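Local coordinates for protein ESXA (Geobacillus thermodenitrificans, PDB 3ZBH) that is of unknown function but forms a homodimer and, as a WXG100 protein of the ESAT-6 family, is probably secreted by a type VII system, at residues A53-Q56 / Q57-L61; I7-T10 / P11-R15; E66-A69 / V70-N73. All coordinates share one frame; numbering follows the deposited sequence. Where two conformers were deposited one is given.

Contact 1: A53-Q56 / Q57-L61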
loop_
_atom_site.group_PDB
_atom_site.type_symbol
_atom_site.label_atom_id
_atom_site.label_comp_id
_atom_site.label_asym_id
_atom_site.label_seq_id
_atom_site.Cartn_x
_atom_site.Cartn_y
_atom_site.Cartn_z
ATOM N N ALA B 53 10.087 18.227 -4.759
ATOM C CA ALA B 53 9.477 17.566 -5.900
ATOM C C ALA B 53 8.776 16.286 -5.422
ATOM O O ALA B 53 7.622 16.021 -5.790
ATOM C CB ALA B 53 10.525 17.272 -6.971
ATOM N N PHE B 54 9.472 15.518 -4.581
ATOM C CA PHE B 54 8.892 14.323 -3.990
ATOM C C PHE B 54 7.740 14.636 -3.047
ATOM O O PHE B 54 6.704 13.997 -3.145
ATOM C CB PHE B 54 9.935 13.436 -3.299
ATOM C CG PHE B 54 9.329 12.283 -2.541
ATOM C CD1 PHE B 54 8.921 11.136 -3.204
ATOM C CD2 PHE B 54 9.139 12.358 -1.164
ATOM C CE1 PHE B 54 8.348 10.077 -2.515
ATOM C CE2 PHE B 54 8.565 11.305 -0.471
ATOM C CZ PHE B 54 8.171 10.159 -1.145
ATOM N N ILE B 55 7.917 15.605 -2.143
ATOM C CA ILE B 55 6.932 15.882 -1.076
ATOM C C ILE B 55 5.574 16.296 -1.576
ATOM O O ILE B 55 4.555 15.916 -0.997
ATOM C CB ILE B 55 7.414 16.956 -0.076
ATOM C CG1 ILE B 55 8.308 16.319 0.976
ATOM C CG2 ILE B 55 6.245 17.651 0.622
ATOM C CD1 ILE B 55 8.977 17.334 1.876
ATOM N N GLN B 56 5.570 17.112 -2.624
ATOM C CA GLN B 56 4.339 17.631 -3.196
ATOM C C GLN B 56 3.497 16.502 -3.802
ATOM O O GLN B 56 2.301 16.453 -3.585
ATOM C CB GLN B 56 4.663 18.711 -4.241
ATOM C CG GLN B 56 3.567 19.744 -4.452
ATOM C CD GLN B 56 2.508 19.298 -5.445
ATOM O OE1 GLN B 56 1.309 19.332 -5.145
ATOM N NE2 GLN B 56 2.940 18.877 -6.636
ATOM N N GLN B 57 4.135 15.587 -4.527
ATOM C CA GLN B 57 3.440 14.435 -5.104
ATOM C C GLN B 57 3.016 13.440 -4.032
ATOM O O GLN B 57 1.895 12.975 -4.036
ATOM C CB GLN B 57 4.346 13.726 -6.095
ATOM C CG GLN B 57 4.599 14.538 -7.359
ATOM C CD GLN B 57 5.472 13.777 -8.327
ATOM O OE1 GLN B 57 5.104 12.696 -8.799
ATOM N NE2 GLN B 57 6.639 14.318 -8.612
ATOM N N TYR B 58 3.934 13.124 -3.124
ATOM C CA TYR B 58 3.642 12.257 -1.986
ATOM C C TYR B 58 2.411 12.728 -1.203
ATOM O O TYR B 58 1.438 11.962 -1.011
ATOM C CB TYR B 58 4.862 12.146 -1.058
ATOM C CG TYR B 58 4.529 11.343 0.171
ATOM C CD1 TYR B 58 4.244 9.993 0.053
ATOM C CD2 TYR B 58 4.444 11.941 1.441
ATOM C CE1 TYR B 58 3.909 9.223 1.150
ATOM C CE2 TYR B 58 4.134 11.169 2.566
ATOM C CZ TYR B 58 3.856 9.815 2.405
ATOM O OH TYR B 58 3.506 9.011 3.457
ATOM N N GLN B 59 2.437 13.981 -0.755
ATOM C CA GLN B 59 1.306 14.545 -0.013
ATOM C C GLN B 59 -0.007 14.617 -0.815
ATOM O O GLN B 59 -1.097 14.607 -0.232
ATOM C CB GLN B 59 1.648 15.915 0.586
ATOM C CG GLN B 59 2.737 15.882 1.669
ATOM C CD GLN B 59 2.312 15.189 2.956
ATOM O OE1 GLN B 59 3.115 14.498 3.598
ATOM N NE2 GLN B 59 1.056 15.364 3.343
ATOM N N GLU B 60 0.090 14.694 -2.138
ATOM C CA GLU B 60 -1.107 14.608 -2.982
ATOM C C GLU B 60 -1.754 13.211 -2.930
ATOM O O GLU B 60 -2.974 13.072 -3.038
ATOM C CB GLU B 60 -0.757 14.990 -4.431
ATOM C CG GLU B 60 -1.943 15.415 -5.286
ATOM C CD GLU B 60 -2.483 14.298 -6.168
ATOM O OE1 GLU B 60 -1.702 13.734 -6.969
ATOM O OE2 GLU B 60 -3.695 13.988 -6.068
ATOM N N LEU B 61 -0.936 12.179 -2.765
ATOM C CA LEU B 61 -1.422 10.814 -2.835
ATOM C C LEU B 61 -1.789 10.243 -1.474
ATOM O O LEU B 61 -2.615 9.335 -1.368
ATOM C CB LEU B 61 -0.366 9.916 -3.475
ATOM C CG LEU B 61 -0.037 10.221 -4.935
ATOM C CD1 LEU B 61 1.157 9.383 -5.362
ATOM C CD2 LEU B 61 -1.242 9.959 -5.825
#
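Tyr58 N donates to Phe54 O at 2.9 Å, one turn apart on helix 48-95. The next helix bond, from Gln59 N to Ile55 O, is also 2.9 Å long, and after it Glu60 N donates to Gln56 O at 3.2 Å. Over this backbone the two aromatic side chains point the same way. In both, CG lies anti to the backbone nitrogen (chi1 173° for Phe54 and 175° for Tyr58), and similar second torsions leave the ring planes only 11° apart. The rings are nevertheless slid past each other, with centroids 5.6 Å apart, and barely overlap. What covers a face of the Phe54 ring is the methylene of Tyr58: CB lies 4.1 Å from the ring centroid in a CH-pi contact, displaced toward the rim near CE2 and CZ. Beyond the ring, Tyr58 OH is held by Asp36 of helix 11-45, while Phe54 meets Tyr21 of the second subunit edge-to-face. On one flank of the aromatic pair Ile55 CG2 lies alongside Gln59 CG; on the other, Gln57 NE2 makes a weak bond of 3.4 Å to Ala53 O. This i, i+4 aromatic pair belongs to the buried face of a long helix in a WXG100 helical hairpin, where one face serves both the partner helix and the dimer interface.

Contact 2: I7-T10 / P11-R15; sequences IRLT and PEELR
A capping box starts helix 11-45, with Thr10 as the N-cap and Glu13 as its reciprocal partner. Thr10 OG1 accepts from Glu13 N at 3.2 Å, and in return Glu13 OE1 accepts from Thr10 N at 3.0 Å. With chi1 at 70°, the threonine hydroxyl sits between its own backbone nitrogen and carbonyl carbon, turned to the first turn of the helix. The extended glutamate chain crosses the threonine at about a right angle and brings Glu13 CG within 3.2 Å of Thr10 OG1. Thr10 N meets the carboxylate from above its plane, 59° out of it. A water donates to both Glu13 OE2 and Arg8 O, tying the other carboxylate oxygen to the incoming loop. Leu14 N donates to Thr10 O at 3.2 Å, the first i, i+4 bond of the helix, and Leu14 CD1 packs on Leu9 CB at 4.2 Å; both leucines also pack on the second subunit, at its Ile45 and Gly44 respectively. OE1 in the box and OE2 toward the water probably restrain the Glu13 carboxylate, and its negative charge beside the N-terminal end of the helix probably interacts favourably with the helix dipole.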
loop_
_atom_site.group_PDB
_atom_site.type_symbol
_atom_site.label_atom_id
_atom_site.label_comp_id
_atom_site.label_asym_id
_atom_site.label_seq_id
_atom_site.Cartn_x
_atom_site.Cartn_y
_atom_site.Cartn_z
ATOM N N ILE B 7 -19.929 -21.028 -5.790
ATOM C CA ILE B 7 -19.589 -21.371 -4.422
ATOM C C ILE B 7 -20.839 -21.359 -3.541
ATOM O O ILE B 7 -21.633 -20.406 -3.548
ATOM C CB ILE B 7 -18.491 -20.414 -3.865
ATOM C CG1 ILE B 7 -17.247 -20.429 -4.776
ATOM C CG2 ILE B 7 -18.093 -20.760 -2.422
ATOM C CD1 ILE B 7 -16.384 -21.681 -4.675
ATOM N N ARG B 8 -21.006 -22.418 -2.771
ATOM C CA ARG B 8 -21.930 -22.392 -1.669
ATOM C C ARG B 8 -21.201 -21.781 -0.464
ATOM O O ARG B 8 -20.423 -22.453 0.197
ATOM C CB ARG B 8 -22.440 -23.797 -1.390
ATOM C CG ARG B 8 -23.193 -24.371 -2.602
ATOM C CD ARG B 8 -23.849 -25.704 -2.298
ATOM N NE ARG B 8 -24.439 -26.304 -3.504
ATOM C CZ ARG B 8 -25.588 -26.992 -3.533
ATOM N NH1 ARG B 8 -26.309 -27.177 -2.431
ATOM N NH2 ARG B 8 -26.035 -27.485 -4.686
ATOM N N LEU B 9 -21.460 -20.505 -0.187
ATOM C CA LEU B 9 -20.631 -19.759 0.782
ATOM C C LEU B 9 -20.766 -20.248 2.211
ATOM O O LEU B 9 -21.859 -20.655 2.634
ATOM C CB LEU B 9 -20.943 -18.252 0.726
ATOM C CG LEU B 9 -20.669 -17.547 -0.605
ATOM C CD1 LEU B 9 -21.374 -16.186 -0.633
ATOM C CD2 LEU B 9 -19.178 -17.396 -0.871
ATOM N N THR B 10 -19.660 -20.151 2.968
ATOM C CA THR B 10 -19.669 -20.493 4.392
ATOM C C THR B 10 -19.217 -19.317 5.291
ATOM O O THR B 10 -18.484 -18.430 4.853
ATOM C CB THR B 10 -18.738 -21.702 4.715
ATOM O OG1 THR B 10 -17.378 -21.298 4.565
ATOM C CG2 THR B 10 -18.998 -22.865 3.823
ATOM N N PRO B 11 -19.631 -19.328 6.558
ATOM C CA PRO B 11 -19.195 -18.275 7.473
ATOM C C PRO B 11 -17.671 -18.216 7.626
ATOM O O PRO B 11 -17.130 -17.117 7.696
ATOM C CB PRO B 11 -19.901 -18.618 8.796
ATOM C CG PRO B 11 -21.085 -19.439 8.393
ATOM C CD PRO B 11 -20.710 -20.164 7.125
ATOM N N GLU B 12 -16.991 -19.360 7.664
ATOM C CA GLU B 12 -15.519 -19.346 7.787
ATOM C C GLU B 12 -14.828 -18.735 6.569
ATOM O O GLU B 12 -13.829 -18.043 6.717
ATOM C CB GLU B 12 -14.931 -20.730 8.094
ATOM C CG GLU B 12 -13.402 -20.712 8.272
ATOM C CD GLU B 12 -12.916 -19.624 9.234
ATOM O OE1 GLU B 12 -13.525 -19.469 10.320
ATOM O OE2 GLU B 12 -11.919 -18.919 8.916
ATOM N N GLU B 13 -15.356 -18.979 5.372
ATOM C CA GLU B 13 -14.838 -18.313 4.177
ATOM C C GLU B 13 -14.930 -16.809 4.317
ATOM O O GLU B 13 -13.982 -16.097 4.022
ATOM C CB GLU B 13 -15.588 -18.757 2.915
ATOM C CG GLU B 13 -15.188 -20.149 2.458
ATOM C CD GLU B 13 -16.224 -20.845 1.574
ATOM O OE1 GLU B 13 -17.246 -20.236 1.219
ATOM O OE2 GLU B 13 -16.003 -22.023 1.246
ATOM N N LEU B 14 -16.099 -16.323 4.731
ATOM C CA LEU B 14 -16.315 -14.884 4.894
ATOM C C LEU B 14 -15.412 -14.263 5.957
ATOM O O LEU B 14 -14.900 -13.163 5.766
ATOM C CB LEU B 14 -17.779 -14.599 5.239
ATOM C CG LEU B 14 -18.674 -14.361 3.995
ATOM C CD1 LEU B 14 -18.671 -15.540 3.052
ATOM C CD2 LEU B 14 -20.115 -14.070 4.410
ATOM N N ARG B 15 -15.263 -14.948 7.089
ATOM C CA ARG B 15 -14.365 -14.452 8.144
ATOM C C ARG B 15 -12.915 -14.426 7.691
ATOM O O ARG B 15 -12.163 -13.521 8.053
ATOM C CB ARG B 15 -14.499 -15.287 9.406
ATOM C CG ARG B 15 -15.838 -15.076 10.064
ATOM C CD ARG B 15 -16.108 -16.027 11.212
ATOM N NE ARG B 15 -17.386 -15.622 11.808
ATOM C CZ ARG B 15 -18.342 -16.464 12.181
ATOM N NH1 ARG B 15 -18.171 -17.774 12.032
ATOM N NH2 ARG B 15 -19.455 -15.981 12.705
HETATM O O HOH W 1 -17.829 -23.507 0.268
#

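Contact 3: E66-A69 / V70-N73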
loop_
_atom_site.group_PDB
_atom_site.type_symbol
_atom_site.label_atom_id
_atom_site.label_comp_id
_atom_site.label_asym_id
_atom_site.label_seq_id
_atom_site.Cartn_x
_atom_site.Cartn_y
_atom_site.Cartn_z
ATOM N N GLU B 66 -5.200 6.915 3.065
ATOM C CA GLU B 66 -6.015 6.892 4.292
ATOM C C GLU B 66 -7.437 6.481 3.934
ATOM O O GLU B 66 -8.081 5.780 4.677
ATOM C CB GLU B 66 -6.015 8.252 5.001
ATOM C CG GLU B 66 -4.620 8.692 5.496
ATOM C CD GLU B 66 -3.926 7.663 6.395
ATOM O OE1 GLU B 66 -4.596 6.846 7.077
ATOM O OE2 GLU B 66 -2.671 7.646 6.425
ATOM N N LYS B 67 -7.917 6.910 2.767
ATOM C CA LYS B 67 -9.246 6.480 2.329
ATOM C C LYS B 67 -9.293 4.980 2.077
ATOM O O LYS B 67 -10.293 4.330 2.331
ATOM C CB LYS B 67 -9.667 7.237 1.062
ATOM C CG LYS B 67 -10.141 8.663 1.296
ATOM C CD LYS B 67 -10.116 9.427 -0.014
ATOM C CE LYS B 67 -10.275 10.931 0.137
ATOM N NZ LYS B 67 -11.698 11.265 0.414
ATOM N N MET B 68 -8.218 4.425 1.538
ATOM C CA MET B 68 -8.171 2.984 1.313
ATOM C C MET B 68 -8.221 2.256 2.655
ATOM O O MET B 68 -8.894 1.252 2.801
ATOM C CB MET B 68 -6.916 2.596 0.539
ATOM C CG MET B 68 -6.845 1.113 0.220
ATOM S SD MET B 68 -8.020 0.632 -1.077
ATOM C CE MET B 68 -7.070 1.101 -2.525
ATOM N N ALA B 69 -7.449 2.743 3.623
ATOM C CA ALA B 69 -7.448 2.102 4.928
ATOM C C ALA B 69 -8.858 2.122 5.557
ATOM O O ALA B 69 -9.305 1.113 6.113
ATOM C CB ALA B 69 -6.389 2.746 5.834
ATOM N N VAL B 70 -9.582 3.228 5.438
ATOM C CA VAL B 70 -10.955 3.269 5.953
ATOM C C VAL B 70 -11.816 2.244 5.206
ATOM O O VAL B 70 -12.536 1.438 5.814
ATOM C CB VAL B 70 -11.573 4.678 5.792
ATOM C CG1 VAL B 70 -13.073 4.656 6.035
ATOM C CG2 VAL B 70 -10.898 5.681 6.739
ATOM N N LEU B 71 -11.741 2.278 3.878
ATOM C CA LEU B 71 -12.550 1.337 3.052
ATOM C C LEU B 71 -12.332 -0.115 3.424
ATOM O O LEU B 71 -13.292 -0.853 3.623
ATOM C CB LEU B 71 -12.179 1.514 1.574
ATOM C CG LEU B 71 -12.732 0.475 0.587
ATOM C CD1 LEU B 71 -14.231 0.629 0.572
ATOM C CD2 LEU B 71 -12.128 0.777 -0.787
ATOM N N LEU B 72 -11.062 -0.534 3.511
ATOM C CA LEU B 72 -10.743 -1.920 3.785
ATOM C C LEU B 72 -11.261 -2.332 5.159
ATOM O O LEU B 72 -11.752 -3.416 5.323
ATOM C CB LEU B 72 -9.229 -2.176 3.707
ATOM C CG LEU B 72 -8.564 -1.872 2.334
ATOM C CD1 LEU B 72 -7.048 -1.904 2.471
ATOM C CD2 LEU B 72 -9.052 -2.738 1.166
ATOM N N ASN B 73 -11.131 -1.456 6.158
ATOM C CA ASN B 73 -11.724 -1.792 7.481
ATOM C C ASN B 73 -13.257 -1.869 7.478
ATOM O O ASN B 73 -13.840 -2.686 8.191
ATOM C CB ASN B 73 -11.287 -0.769 8.522
ATOM C CG ASN B 73 -9.921 -1.068 9.082
ATOM O OD1 ASN B 73 -9.605 -2.207 9.455
ATOM N ND2 ASN B 73 -9.097 -0.058 9.141
#
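Met68 places CG anti to its backbone nitrogen (chi1 -177°) and then bends at both following torsions, whereas Leu72 swings CG to the side of its own nitrogen (chi1 -60°), back along the helix toward the methionine. The two chains therefore meet obliquely, with Met68 CG 3.8 Å from Leu72 CD1. Further out, the sulfur touches both leucines: Met68 SD is 4.1 Å from Leu71 CD2 and 4.2 Å from Leu72 CD2. Beneath them Leu72 N donates to Met68 O at 2.9 Å, and Leu72 CG also rests 3.2 Å from that oxygen. This apolar strip runs along the middle of helix 48-95, the second helix of the WXG100 hairpin, and looks onto the dimer interface: Met68 packs on Phe65, Leu71 on Phe54 and Leu72 on Leu35, all of the second subunit. Ala69 instead faces helix 11-45, and its carbonyl oxygen is gripped twice, by Asn73 N at 3.2 Å within the helix and by the hydroxyl of Ser25 from helix 11-45, so a buried backbone acceptor also links the two helices of the hairpin. Asn73 OD1 accepts a weak hydrogen bond from Asn22 ND2 of helix 11-45. On the exposed side, Val70 CG2 lies against the Glu66 carbonyl oxygen, Glu66 O, at 3.5 Å.

Contacts 1 and 3 lie on the same helix, 48-95, with centres about 20 Å apart; contact 2 begins helix 11-45, and its centre lies about 41 Å from that of contact 1, on the opposite side of the chain's centre. Contact 2 is a surface contact, whereas the other two are partly buried, contact 3 being near the middle of the chain. Their chemistry follows position: side-chain polar bonds and a water at the helix start, aromatic packing in contact 1, and aliphatic and sulfur packing in contact 3. All three touch the second subunit, and Tyr58 of contact 1 packs on Met68 of the second subunit, so the region of contact 1 meets that of contact 3 across the dimer.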